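Local structure of ferredoxin (Nitrosospira multiformis, 3LMF) at residues H20-C25 against N51-C56. The protein is of unknown function, but as a cysteine-rich four-helix-bundle protein of the Csp family it probably stores or buffers copper ions through its cysteine thiols. Residues are numbered along the deposited sequence; the frame is centred on the assembly and turned at random.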
ATOM      1  N   HIS A  20      -8.814 -10.655   6.329  1.00 21.57           N
ATOM      2  CA  HIS A  20      -8.364 -11.463   7.462  1.00 23.11           C
ATOM      3  C   HIS A  20      -6.986 -12.073   7.203  1.00 18.06           C
ATOM      4  O   HIS A  20      -6.106 -12.024   8.059  1.00 25.23           O
ATOM      5  CB  HIS A  20      -9.379 -12.581   7.752  1.00 26.19           C
ATOM      6  CG  HIS A  20      -9.020 -13.435   8.929  1.00 33.89           C
ATOM      7  ND1 HIS A  20      -9.070 -12.975  10.227  1.00 40.59           N
ATOM      8  CD2 HIS A  20      -8.584 -14.716   9.001  1.00 37.42           C
ATOM      9  CE1 HIS A  20      -8.677 -13.934  11.048  1.00 35.66           C
ATOM     10  NE2 HIS A  20      -8.376 -15.000  10.329  1.00 33.93           N
ATOM     11  N   CYS A  21      -6.802 -12.638   6.017  1.00 19.06           N
ATOM     12  CA  CYS A  21      -5.532 -13.264   5.656  1.00 19.63           C
ATOM     13  C   CYS A  21      -4.413 -12.239   5.551  1.00 18.27           C
ATOM     14  O   CYS A  21      -3.257 -12.517   5.894  1.00 18.00           O
ATOM     15  CB  CYS A  21      -5.673 -14.024   4.328  1.00  7.85           C
ATOM     16  SG  CYS A  21      -4.182 -14.912   3.796  1.00 23.32           S
ATOM     17  N   TYR A  22      -4.739 -11.053   5.060  1.00 20.27           N
ATOM     18  CA  TYR A  22      -3.719 -10.019   4.950  1.00 18.44           C
ATOM     19  C   TYR A  22      -3.257  -9.626   6.358  1.00 15.51           C
ATOM     20  O   TYR A  22      -2.062  -9.575   6.629  1.00 21.80           O
ATOM     21  CB  TYR A  22      -4.273  -8.826   4.153  1.00 19.61           C
ATOM     22  CG  TYR A  22      -4.016  -7.456   4.727  1.00 23.49           C
ATOM     23  CD1 TYR A  22      -2.720  -6.977   4.912  1.00 25.11           C
ATOM     24  CD2 TYR A  22      -5.076  -6.617   5.028  1.00 29.12           C
ATOM     25  CE1 TYR A  22      -2.495  -5.686   5.377  1.00 28.38           C
ATOM     26  CE2 TYR A  22      -4.868  -5.334   5.490  1.00 30.32           C
ATOM     27  CZ  TYR A  22      -3.580  -4.870   5.661  1.00 33.37           C
ATOM     28  OH  TYR A  22      -3.391  -3.578   6.089  1.00 37.68           O
ATOM     29  N   ARG A  23      -4.199  -9.385   7.261  1.00 15.42           N
ATOM     30  CA  ARG A  23      -3.839  -9.017   8.622  1.00 20.03           C
ATOM     31  C   ARG A  23      -3.007 -10.098   9.314  1.00 20.19           C
ATOM     32  O   ARG A  23      -2.001  -9.802   9.958  1.00 20.63           O
ATOM     33  CB  ARG A  23      -5.099  -8.715   9.434  1.00 15.95           C
ATOM     34  CG  ARG A  23      -5.738  -7.399   9.030  1.00 18.12           C
ATOM     35  CD  ARG A  23      -7.057  -7.171   9.716  1.00 24.43           C
ATOM     36  NE  ARG A  23      -6.956  -7.332  11.156  1.00 31.92           N
ATOM     37  CZ  ARG A  23      -7.897  -6.958  12.015  1.00 34.91           C
ATOM     38  NH1 ARG A  23      -7.720  -7.154  13.316  1.00 31.39           N
ATOM     39  NH2 ARG A  23      -9.004  -6.376  11.576  1.00 32.05           N
ATOM     40  N   THR A  24      -3.433 -11.346   9.163  1.00 22.17           N
ATOM     41  CA  THR A  24      -2.752 -12.488   9.758  1.00 14.92           C
ATOM     42  C   THR A  24      -1.334 -12.671   9.210  1.00 20.75           C
ATOM     43  O   THR A  24      -0.394 -12.860   9.972  1.00 28.26           O
ATOM     44  CB  THR A  24      -3.563 -13.788   9.522  1.00 21.92           C
ATOM     45  OG1 THR A  24      -4.864 -13.646  10.105  1.00 24.18           O
ATOM     46  CG2 THR A  24      -2.869 -14.998  10.149  1.00 21.94           C
ATOM     47  N   CYS A  25      -1.163 -12.617   7.897  1.00 20.90           N
ATOM     48  CA  CYS A  25       0.172 -12.798   7.358  1.00 22.72           C
ATOM     49  C   CYS A  25       1.140 -11.704   7.803  1.00 23.00           C
ATOM     50  O   CYS A  25       2.262 -12.007   8.213  1.00 21.63           O
ATOM     51  CB  CYS A  25       0.116 -12.912   5.831  1.00 21.54           C
ATOM     52  SG  CYS A  25      -0.674 -14.489   5.294  1.00 29.94           S
ATOM     53  N   ASN A  51       4.719 -11.183   0.695  1.00 17.37           N
ATOM     54  CA  ASN A  51       4.107 -11.158  -0.634  1.00 17.60           C
ATOM     55  C   ASN A  51       2.628 -11.464  -0.483  1.00 16.81           C
ATOM     56  O   ASN A  51       1.777 -10.791  -1.058  1.00 22.48           O
ATOM     57  CB  ASN A  51       4.738 -12.214  -1.546  1.00 20.36           C
ATOM     58  CG  ASN A  51       6.121 -11.824  -2.028  1.00 25.11           C
ATOM     59  OD1 ASN A  51       6.825 -12.628  -2.641  1.00 24.76           O
ATOM     60  ND2 ASN A  51       6.514 -10.589  -1.763  1.00 25.98           N
ATOM     61  N   CYS A  52       2.330 -12.495   0.299  1.00 21.62           N
ATOM     62  CA  CYS A  52       0.956 -12.895   0.527  1.00 15.76           C
ATOM     63  C   CYS A  52       0.157 -11.752   1.149  1.00 18.32           C
ATOM     64  O   CYS A  52      -0.961 -11.469   0.714  1.00 28.63           O
ATOM     65  CB  CYS A  52       0.903 -14.131   1.427  1.00 21.73           C
ATOM     66  SG  CYS A  52      -0.753 -14.817   1.643  1.00 22.82           S
ATOM     67  N   ALA A  53       0.718 -11.082   2.152  1.00 17.26           N
ATOM     68  CA  ALA A  53       0.008  -9.964   2.779  1.00 18.58           C
ATOM     69  C   ALA A  53      -0.250  -8.853   1.760  1.00 12.38           C
ATOM     70  O   ALA A  53      -1.327  -8.257   1.735  1.00 21.33           O
ATOM     71  CB  ALA A  53       0.815  -9.420   3.959  1.00 16.45           C
ATOM     72  N   GLU A  54       0.749  -8.596   0.922  1.00 16.25           N
ATOM     73  CA  GLU A  54       0.675  -7.583  -0.126  1.00 15.18           C
ATOM     74  C   GLU A  54      -0.433  -7.889  -1.139  1.00 17.96           C
ATOM     75  O   GLU A  54      -1.330  -7.078  -1.345  1.00 17.83           O
ATOM     76  CB  GLU A  54       2.014  -7.507  -0.863  1.00 25.39           C
ATOM     77  CG  GLU A  54       2.098  -6.434  -1.939  1.00 28.14           C
ATOM     78  CD  GLU A  54       2.165  -5.043  -1.359  1.00 43.51           C
ATOM     79  OE1 GLU A  54       2.344  -4.077  -2.133  1.00 42.12           O
ATOM     80  OE2 GLU A  54       2.036  -4.908  -0.121  1.00 53.74           O
ATOM     81  N   ILE A  55      -0.362  -9.060  -1.773  1.00 12.33           N
ATOM     82  CA  ILE A  55      -1.362  -9.440  -2.759  1.00 11.73           C
ATOM     83  C   ILE A  55      -2.774  -9.463  -2.161  1.00 14.33           C
ATOM     84  O   ILE A  55      -3.716  -9.008  -2.805  1.00 21.84           O
ATOM     85  CB  ILE A  55      -1.033 -10.815  -3.426  1.00 14.81           C
ATOM     86  CG1 ILE A  55      -1.890 -11.010  -4.684  1.00 23.86           C
ATOM     87  CG2 ILE A  55      -1.336 -11.954  -2.474  1.00 12.93           C
ATOM     88  CD1 ILE A  55      -1.742  -9.910  -5.737  1.00 19.25           C
ATOM     89  N   CYS A  56      -2.933  -9.952  -0.932  1.00 13.62           N
ATOM     90  CA  CYS A  56      -4.267  -9.979  -0.328  1.00 14.21           C
ATOM     91  C   CYS A  56      -4.795  -8.559  -0.142  1.00 20.22           C
ATOM     92  O   CYS A  56      -5.976  -8.289  -0.364  1.00 21.40           O
ATOM     93  CB  CYS A  56      -4.249 -10.702   1.020  1.00 16.02           C
ATOM     94  SG  CYS A  56      -4.042 -12.490   0.883  1.00 23.60           S
TER
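The first torsions of four cysteines alternate along both helices: SG lies anti to the backbone N in Cys-21 and Cys-52 (chi1 -177° and -174°), but beside it in Cys-25 and Cys-56. This brings all four sulfurs together along the side of the helix pair that faces the bundle core. Cys-25 SG lies 3.7 Å from Cys-52 SG, Cys-21 SG is 3.8 Å from Cys-56 SG, and a 4.0 Å approach of Cys-21 SG to Cys-52 SG joins the two pairs. These separations are far beyond a disulfide, so the sulfurs meet by van der Waals contact. Next to them the backbones come close, with the CA atoms of Tyr-22 and Ala-53 4.3 Å apart; the small methyl of Ala-53 packs on Cys-25 CB at 4.0 Å, and Tyr-22 CB meets Cys-56 CB at 3.7 Å. The Tyr-22 ring passes Ala-53 O obliquely, and its OH hydrogen-bonds to Asn-61 of a second subunit. Cys-101 on helix 95-112 and Cys-77 and Cys-81 on helix 70-90 bring further cysteines to this buried site. With axes 8.1 Å apart and running at 151°, the near-antiparallel helices present CXXXC pairs to a cysteine-lined bundle core, consistent with the copper-storage proteins of the Csp family.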